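Local coordinates for protein RMD9, mitochondrial (Saccharomyces cerevisiae S288C, PDB 7A9X), which binds a twelve-nucleotide element in the 3'-UTRs of mitochondrial mRNAs and takes part in the processing or stability of those messages, at residues 417-420 with 421-424; 424-427 with 428-432; 466-470 with 471-475; 489-492 with 493-497. One frame throughout, in Å; residues are numbered along the deposited sequence.

Interaction 1 of 4, residues 417-420 with 421-424; sequences RSII and DFID
Arg417 and Asp421 form an ion pair one turn apart, early in helix 417-429, which belongs to the stretch inferred to be the seventh pentatricopeptide repeat, a helical-hairpin motif. The turn is a worked example of how successive residues of one helix divide polar from apolar work.

The charged pair comes first. Arg417 NH1 lies 2.9 Å from Asp421 OD2, but the oxygen sits over a face of the guanidinium group, and the two planes stand 75° apart. No N-H points at that oxygen, which leaves charge attraction as the link between them. Arg417 reaches this place with CG anti to the backbone N (chi1 -176°) and an extended chain up to NE. Glu456 and Arg460 add long, weak ion pairs to Arg417 and Asp421 respectively, while Asp424 makes a firmer salt bridge with Arg460.

Backbone bonds carry the turn itself. Asp421 N reaches Arg417 O at 3.1 Å and Phe422 N reaches Ser418 O at 2.9 Å; Ile423 and Asp424 continue the pattern, each bonded to the carbonyl four positions back.

Apolar contact lies on another side of the helix. Ile419 CD1 comes within 4.0 Å of Phe422 CD2, approaching the ring at a slant. Phe422 also meets Phe383 edge-to-face, and Ile423 packs on helix 401-410, the preceding helix of the repeat.

Ile419 O meets both the backbone and the side chain of Ile423: the donor Ile423 N stands 38° out of the carbonyl plane, and Ile423 CG1 lies 3.2 Å from Ile419 O.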
# COMPACT_ATOMS: atom_id res chain seq x y z
N ARG A 417 9.55 5.03 29.25
CA ARG A 417 9.92 6.35 28.76
C ARG A 417 11.32 6.39 28.18
O ARG A 417 11.61 7.21 27.30
CB ARG A 417 9.80 7.37 29.90
CG ARG A 417 10.05 8.82 29.50
CD ARG A 417 9.92 9.74 30.69
NE ARG A 417 10.00 11.15 30.32
CZ ARG A 417 11.10 11.88 30.37
NH1 ARG A 417 12.24 11.34 30.78
NH2 ARG A 417 11.07 13.16 30.01
N SER A 418 12.21 5.50 28.65
CA SER A 418 13.59 5.50 28.19
C SER A 418 13.68 5.28 26.68
O SER A 418 14.50 5.90 26.00
CB SER A 418 14.39 4.43 28.93
OG SER A 418 13.91 3.14 28.59
N ILE A 419 12.84 4.38 26.15
CA ILE A 419 12.89 4.11 24.72
C ILE A 419 12.34 5.29 23.91
O ILE A 419 12.73 5.48 22.75
CB ILE A 419 12.14 2.80 24.40
CG1 ILE A 419 12.56 2.27 23.02
CG2 ILE A 419 10.63 3.00 24.47
CD1 ILE A 419 14.02 1.88 22.95
N ILE A 420 11.46 6.09 24.51
CA ILE A 420 10.95 7.27 23.82
C ILE A 420 12.05 8.33 23.71
O ILE A 420 12.28 8.89 22.63
CB ILE A 420 9.72 7.83 24.56
CG1 ILE A 420 8.66 6.73 24.71
CG2 ILE A 420 9.15 9.03 23.82
CD1 ILE A 420 7.43 7.18 25.48
N ASP A 421 12.74 8.61 24.81
CA ASP A 421 13.84 9.56 24.79
C ASP A 421 15.02 9.04 23.96
O ASP A 421 15.77 9.84 23.41
CB ASP A 421 14.30 9.88 26.21
CG ASP A 421 13.18 10.45 27.07
OD1 ASP A 421 12.31 11.14 26.52
OD2 ASP A 421 13.18 10.19 28.29
N PHE A 422 15.18 7.72 23.87
CA PHE A 422 16.25 7.16 23.06
C PHE A 422 16.00 7.42 21.58
O PHE A 422 16.91 7.85 20.86
CB PHE A 422 16.39 5.66 23.34
CG PHE A 422 17.39 4.96 22.47
CD1 PHE A 422 18.75 5.09 22.71
CD2 PHE A 422 16.97 4.16 21.42
CE1 PHE A 422 19.68 4.44 21.90
CE2 PHE A 422 17.89 3.50 20.61
CZ PHE A 422 19.24 3.64 20.85
N ILE A 423 14.78 7.18 21.11
CA ILE A 423 14.46 7.41 19.70
C ILE A 423 14.49 8.90 19.38
O ILE A 423 15.01 9.32 18.34
CB ILE A 423 13.10 6.79 19.34
CG1 ILE A 423 13.12 5.28 19.59
CG2 ILE A 423 12.76 7.07 17.88
CD1 ILE A 423 14.25 4.58 18.89
N ASP A 424 13.91 9.72 20.27
CA ASP A 424 13.91 11.17 20.05
C ASP A 424 15.33 11.70 19.93
O ASP A 424 15.62 12.55 19.08
CB ASP A 424 13.17 11.86 21.20
CG ASP A 424 12.71 13.25 20.84
OD1 ASP A 424 13.01 13.72 19.72
OD2 ASP A 424 12.03 13.89 21.68

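Interaction 2 of 4, residues 424-427 with 428-432; sequences DKNY and TLYHI
The carbonyl oxygen of Lys425 is gripped by two backbone N-H groups of the following turn, Leu429 N at 3.1 Å and, weakly, Thr428 N. Leu429 also brings a methyl to this oxygen, and the pair continues outward: Lys425 CE touches Leu429 CD2 at 3.7 Å, the extended lysine chain lending its methylenes to an otherwise exposed leucine.

Asn426 O has a similar double environment. It accepts the N-H of Tyr430 at 3.1 Å, and Tyr430 CD2 comes within 3.3 Å of Asn426 O, which lies in the plane of the ring at its edge. Tyr430 CG lies anti to its own carbonyl carbon (chi1 -67°), which lays the ring beside Asn426; the two side chains point the same way, with amide and ring planes 56° apart. Replacing Tyr430 with an alanine would probably open a gap beside Asn426 and leave the backbone oxygen of Asn426 without the ring edge that now flanks it.

The helix then ends in a Schellman motif. His431, with positive phi (52°), is the C-prime residue; Ile432 N bonds to Tyr427 O at 3.0 Å, and His431 N bonds weakly to Thr428 O. The hydrophobic contact usual in this motif is present as well, since Ile432 CB sits 4.3 Å from Tyr427 CD1 at the edge of the phenol ring.

Tyr427 reaches out to Asn405 through its hydroxyl, and its ring makes a cation-pi contact with Arg434. The helix end is thus set between three neighbours: Tyr430 lies on helix 379-396, Ile432 on helix 401-410, and Tyr427 on both helix 401-410 and helix 436-445.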
# COMPACT_ATOMS: atom_id res chain seq x y z
N ASP A 424 13.91 9.72 20.27
CA ASP A 424 13.91 11.17 20.05
C ASP A 424 15.33 11.70 19.93
O ASP A 424 15.62 12.55 19.08
CB ASP A 424 13.17 11.86 21.20
CG ASP A 424 12.71 13.25 20.84
OD1 ASP A 424 13.01 13.72 19.72
OD2 ASP A 424 12.03 13.89 21.68
N LYS A 425 16.24 11.19 20.77
CA LYS A 425 17.64 11.60 20.70
C LYS A 425 18.30 11.15 19.40
O LYS A 425 19.14 11.87 18.86
CB LYS A 425 18.38 11.04 21.91
CG LYS A 425 19.90 11.09 21.83
CD LYS A 425 20.51 10.39 23.03
CE LYS A 425 22.02 10.25 22.90
NZ LYS A 425 22.59 9.44 24.02
N ASN A 426 17.92 9.98 18.89
CA ASN A 426 18.57 9.44 17.70
C ASN A 426 18.18 10.19 16.42
O ASN A 426 18.92 10.11 15.44
CB ASN A 426 18.27 7.95 17.55
CG ASN A 426 19.06 7.10 18.54
OD1 ASN A 426 19.45 7.58 19.60
ND2 ASN A 426 19.29 5.85 18.18
N TYR A 427 17.04 10.89 16.42
CA TYR A 427 16.70 11.72 15.27
C TYR A 427 17.77 12.77 15.02
O TYR A 427 18.18 12.99 13.87
CB TYR A 427 15.35 12.39 15.48
CG TYR A 427 14.15 11.47 15.37
CD1 TYR A 427 13.83 10.86 14.16
CD2 TYR A 427 13.33 11.23 16.46
CE1 TYR A 427 12.74 10.02 14.06
CE2 TYR A 427 12.23 10.40 16.37
CZ TYR A 427 11.94 9.79 15.16
OH TYR A 427 10.85 8.96 15.07
N THR A 428 18.25 13.42 16.08
CA THR A 428 19.28 14.43 15.94
C THR A 428 20.67 13.81 15.79
O THR A 428 21.51 14.37 15.08
CB THR A 428 19.25 15.37 17.16
OG1 THR A 428 17.91 15.80 17.39
CG2 THR A 428 20.13 16.59 16.91
N LEU A 429 20.92 12.68 16.45
CA LEU A 429 22.24 12.06 16.40
C LEU A 429 22.59 11.63 14.98
O LEU A 429 23.71 11.89 14.50
CB LEU A 429 22.30 10.86 17.35
CG LEU A 429 23.08 11.06 18.65
CD1 LEU A 429 22.48 12.19 19.47
CD2 LEU A 429 23.12 9.77 19.45
N TYR A 430 21.67 10.98 14.29
CA TYR A 430 21.90 10.51 12.93
C TYR A 430 21.50 11.53 11.87
O TYR A 430 21.52 11.20 10.68
CB TYR A 430 21.16 9.18 12.70
CG TYR A 430 21.72 8.05 13.53
CD1 TYR A 430 22.76 7.27 13.04
CD2 TYR A 430 21.22 7.77 14.79
CE1 TYR A 430 23.29 6.23 13.80
CE2 TYR A 430 21.74 6.73 15.55
CZ TYR A 430 22.77 5.97 15.05
OH TYR A 430 23.30 4.94 15.80
N HIS A 431 21.16 12.75 12.28
CA HIS A 431 20.84 13.86 11.38
C HIS A 431 19.77 13.45 10.37
O HIS A 431 19.99 13.41 9.16
CB HIS A 431 22.10 14.37 10.68
CG HIS A 431 23.20 14.75 11.63
ND1 HIS A 431 24.30 13.94 11.84
CD2 HIS A 431 23.37 15.83 12.41
CE1 HIS A 431 25.10 14.52 12.72
NE2 HIS A 431 24.56 15.67 13.08
N ILE A 432 18.60 13.14 10.91
CA ILE A 432 17.49 12.63 10.11
C ILE A 432 16.68 13.79 9.53
O ILE A 432 16.28 14.69 10.27
CB ILE A 432 16.58 11.72 10.94
CG1 ILE A 432 17.41 10.69 11.72
CG2 ILE A 432 15.59 11.01 10.05
CD1 ILE A 432 18.16 9.74 10.83

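Interaction 3 of 4, residues 466-470 with 471-475; sequences KKLNE and LGQQY
Lys467 and Leu471 slant across one another, the lysine chain passing over the leucine branch at the end of helix 454-470. The touching atoms are Lys467 CE and Leu471 CD1, 3.7 Å apart. CG of Lys467 is anti to the backbone N (chi1 -169°), and the chain then bends at chi2 (63°), which swings its methylenes back over the leucine. Its ammonium end also faces Glu470, where a long salt bridge spans 3.8 Å from Lys467 NZ to Glu470 OE1.

The second pair, Leu468 and Gln473, is likewise set at a slant. Leu468 CD2 meets Gln473 CG at 3.9 Å, and the two CB atoms approach to a similar distance. It is the aliphatic part of the glutamine that packs, while its side chain goes on to touch Arg131, Asp134 and Arg556. Both pairs are backed by Ile436 of helix 436-445, which Leu468, Leu471 and Gln473 all touch.

Beneath these side chains the backbone turns sharply. Leu471 N still makes the regular helical bond to Lys467 O. Thereafter Gln473 N bonds to Leu468 O at 2.8 Å, and Gly472 N reaches Asn469 O at 3.2 Å from high above the carbonyl plane. Gly472 adopts positive phi (70°), a conformation that a residue without a side chain takes easily.

The 6-to-1 bond to Leu468 O and the 5-to-2 bond to Asn469 O, with Gly472 at C-prime, make this a Schellman motif; the Leu468-Gln473 contact accompanies it where the last helix of the inferred eighth pentatricopeptide repeat closes.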
# COMPACT_ATOMS: atom_id res chain seq x y z
N LYS A 466 4.34 23.68 15.83
CA LYS A 466 5.43 24.45 15.24
C LYS A 466 5.94 23.78 13.97
O LYS A 466 6.08 24.43 12.93
CB LYS A 466 6.56 24.62 16.25
CG LYS A 466 6.22 25.55 17.41
CD LYS A 466 7.37 25.62 18.42
CE LYS A 466 7.02 26.55 19.58
NZ LYS A 466 8.12 26.61 20.58
N LYS A 467 6.21 22.47 14.03
CA LYS A 467 6.70 21.76 12.85
C LYS A 467 5.66 21.71 11.74
O LYS A 467 6.01 21.64 10.56
CB LYS A 467 7.13 20.34 13.23
CG LYS A 467 7.91 19.62 12.14
CD LYS A 467 9.22 20.34 11.83
CE LYS A 467 10.00 19.61 10.75
NZ LYS A 467 11.30 20.29 10.46
N LEU A 468 4.37 21.76 12.10
CA LEU A 468 3.33 21.85 11.07
C LEU A 468 3.48 23.14 10.27
O LEU A 468 3.47 23.12 9.04
CB LEU A 468 1.94 21.77 11.71
CG LEU A 468 1.48 20.41 12.24
CD1 LEU A 468 0.06 20.51 12.78
CD2 LEU A 468 1.58 19.35 11.16
N ASN A 469 3.62 24.27 10.97
CA ASN A 469 3.76 25.55 10.27
C ASN A 469 5.13 25.69 9.62
O ASN A 469 5.25 26.37 8.60
CB ASN A 469 3.50 26.70 11.24
CG ASN A 469 2.10 26.66 11.83
OD1 ASN A 469 1.17 26.14 11.21
ND2 ASN A 469 1.94 27.21 13.03
N GLU A 470 6.16 25.07 10.19
CA GLU A 470 7.48 25.10 9.57
C GLU A 470 7.46 24.41 8.21
O GLU A 470 8.11 24.87 7.26
CB GLU A 470 8.52 24.44 10.48
CG GLU A 470 8.90 25.26 11.70
CD GLU A 470 9.89 24.53 12.59
OE1 GLU A 470 10.64 23.68 12.07
OE2 GLU A 470 9.93 24.82 13.80
N LEU A 471 6.73 23.31 8.10
CA LEU A 471 6.60 22.58 6.85
C LEU A 471 5.41 23.05 6.02
O LEU A 471 4.98 22.33 5.10
CB LEU A 471 6.49 21.08 7.12
CG LEU A 471 7.70 20.49 7.85
CD1 LEU A 471 7.57 18.98 7.97
CD2 LEU A 471 8.99 20.86 7.14
N GLY A 472 4.86 24.22 6.32
CA GLY A 472 3.83 24.82 5.49
C GLY A 472 2.49 24.13 5.52
O GLY A 472 1.70 24.31 4.60
N GLN A 473 2.20 23.35 6.56
CA GLN A 473 0.89 22.72 6.67
C GLN A 473 -0.19 23.78 6.86
O GLN A 473 -0.01 24.76 7.60
CB GLN A 473 0.86 21.72 7.83
CG GLN A 473 1.21 20.30 7.43
CD GLN A 473 0.10 19.62 6.64
OE1 GLN A 473 -0.15 19.95 5.48
NE2 GLN A 473 -0.57 18.65 7.26
N GLN A 474 -1.32 23.59 6.18
CA GLN A 474 -2.39 24.58 6.20
C GLN A 474 -3.06 24.64 7.57
O GLN A 474 -3.04 25.68 8.24
CB GLN A 474 -3.41 24.27 5.11
CG GLN A 474 -2.78 23.84 3.80
CD GLN A 474 -3.75 23.11 2.90
OE1 GLN A 474 -3.42 22.08 2.31
NE2 GLN A 474 -4.97 23.63 2.81
N TYR A 475 -3.67 23.53 7.99
CA TYR A 475 -4.45 23.50 9.22
C TYR A 475 -4.11 22.23 9.98
O TYR A 475 -3.18 21.49 9.63
CB TYR A 475 -5.95 23.62 8.90
CG TYR A 475 -6.26 24.71 7.89
CD1 TYR A 475 -6.24 26.05 8.25
CD2 TYR A 475 -6.57 24.40 6.57
CE1 TYR A 475 -6.52 27.05 7.33
CE2 TYR A 475 -6.85 25.39 5.64
CZ TYR A 475 -6.82 26.71 6.03
OH TYR A 475 -7.10 27.70 5.11

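Interaction 4 of 4, residues 489-492 with 493-497; sequences VVWS and QSKRD
One face of the Trp491 indole is occupied by Lys495, whose CG stands 4.0 Å from the centroid of the six-membered ring and 19° off its normal. This is a CH-pi contact, made one turn along helix 489-502. Further out the lysine chain crosses the indole at a slant, bringing Lys495 CE to 3.8 Å from Trp491 NE1. With CG anti to the carbonyl carbon (chi1 -65°) CG sits over the ring, and the bend at chi2 (-55°) carries CE towards NE1. Trp491 NE1 is hydrogen-bonded to Asp450, and Arg540 adds a cation-pi contact with the ring.

The amide of Gln493 is the other flat group. Its NE2 bonds to Asp497 OD2 at 3.1 Å, the carboxylate oxygen lying in the amide plane and being met on its syn side; a weaker bond goes to Asp497 OD1. Gln493 OE1 accepts from the backbone of Ile574, so both ends of the amide are used and its rotation is fixed.

Backbone bonds join the turns, the straightest being Gln493 N to Val489 O at 2.8 Å. Ser492 turns its hydroxyl back to Thr488 O, and Arg496 pairs with Glu577.

A serine in place of Trp491 would probably leave the Lys495 methylenes without the ring they lie on and Asp450 without its indole N-H.

Lys495 NZ has long, weak ion pairs with Asp450 and Glu498. Chemically, the lysine is therefore used twice, its chain as a hydrophobic cover and its charge as a partial balance for carboxylates that probably remain ionised beside it.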
# COMPACT_ATOMS: atom_id res chain seq x y z
N VAL A 489 -7.00 11.04 26.56
CA VAL A 489 -8.26 10.34 26.80
C VAL A 489 -8.04 8.83 26.87
O VAL A 489 -8.55 8.15 27.76
CB VAL A 489 -9.28 10.71 25.71
CG1 VAL A 489 -10.62 10.02 25.97
CG2 VAL A 489 -9.45 12.21 25.65
N VAL A 490 -7.29 8.29 25.91
CA VAL A 490 -7.08 6.84 25.86
C VAL A 490 -6.31 6.37 27.08
O VAL A 490 -6.62 5.33 27.67
CB VAL A 490 -6.38 6.45 24.54
CG1 VAL A 490 -6.26 4.94 24.43
CG2 VAL A 490 -7.14 7.01 23.36
N TRP A 491 -5.29 7.14 27.49
CA TRP A 491 -4.55 6.79 28.70
C TRP A 491 -5.45 6.84 29.93
O TRP A 491 -5.39 5.95 30.78
CB TRP A 491 -3.36 7.74 28.87
CG TRP A 491 -2.56 7.51 30.12
CD1 TRP A 491 -1.47 6.70 30.27
CD2 TRP A 491 -2.79 8.11 31.40
NE1 TRP A 491 -1.01 6.75 31.57
CE2 TRP A 491 -1.81 7.61 32.28
CE3 TRP A 491 -3.74 9.01 31.89
CZ2 TRP A 491 -1.74 7.99 33.62
CZ3 TRP A 491 -3.67 9.38 33.22
CH2 TRP A 491 -2.68 8.87 34.07
N SER A 492 -6.30 7.87 30.03
CA SER A 492 -7.21 7.97 31.17
C SER A 492 -8.23 6.84 31.16
O SER A 492 -8.48 6.21 32.20
CB SER A 492 -7.91 9.33 31.17
OG SER A 492 -6.97 10.39 31.16
N GLN A 493 -8.83 6.57 30.00
CA GLN A 493 -9.74 5.43 29.90
C GLN A 493 -9.03 4.12 30.22
O GLN A 493 -9.62 3.23 30.85
CB GLN A 493 -10.35 5.37 28.49
CG GLN A 493 -11.37 4.25 28.30
CD GLN A 493 -12.66 4.49 29.06
OE1 GLN A 493 -13.23 5.58 29.01
NE2 GLN A 493 -13.13 3.47 29.78
N SER A 494 -7.76 3.99 29.82
CA SER A 494 -7.02 2.77 30.12
C SER A 494 -6.84 2.58 31.62
O SER A 494 -7.10 1.49 32.15
CB SER A 494 -5.66 2.80 29.41
OG SER A 494 -4.85 1.71 29.83
N LYS A 495 -6.39 3.62 32.32
CA LYS A 495 -6.18 3.49 33.76
C LYS A 495 -7.50 3.35 34.51
O LYS A 495 -7.54 2.69 35.56
CB LYS A 495 -5.38 4.68 34.29
CG LYS A 495 -3.97 4.76 33.74
CD LYS A 495 -3.21 3.46 33.99
CE LYS A 495 -1.89 3.44 33.24
NZ LYS A 495 -1.17 2.14 33.42
N ARG A 496 -8.57 3.94 33.98
CA ARG A 496 -9.89 3.76 34.60
C ARG A 496 -10.36 2.32 34.48
O ARG A 496 -10.86 1.74 35.45
CB ARG A 496 -10.89 4.72 33.96
CG ARG A 496 -12.33 4.49 34.40
CD ARG A 496 -12.57 4.96 35.83
NE ARG A 496 -12.49 6.42 35.95
CZ ARG A 496 -13.49 7.24 35.65
NH1 ARG A 496 -14.64 6.76 35.21
NH2 ARG A 496 -13.33 8.56 35.79
N ASP A 497 -10.20 1.72 33.29
CA ASP A 497 -10.63 0.34 33.09
C ASP A 497 -9.79 -0.64 33.90
O ASP A 497 -10.28 -1.73 34.22
CB ASP A 497 -10.56 -0.02 31.60
CG ASP A 497 -11.52 0.81 30.76
OD1 ASP A 497 -12.52 1.30 31.32
OD2 ASP A 497 -11.27 0.97 29.55

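Overall arrangement
The four contacts follow one another along the C-terminal half of the chain. Interactions 1 and 2, in the inferred seventh repeat, share helix 417-429 and Asp424, their centres 11 Å apart, so that one helix is followed from its early turns to its capped end. Interaction 3 ends the inferred eighth repeat on helix 454-470, about 21 Å from interaction 2, centre to centre; interaction 4 follows on helix 489-502, its centre about 22 Å from that of interaction 1. Helix 436-445 is touched by interactions 1, 2 and 3. Two of the three helices, 417-429 and 454-470, end in Schellman motifs, while the RNA runs nearby, about 7 to 10 Å from the nearest atoms of each contact.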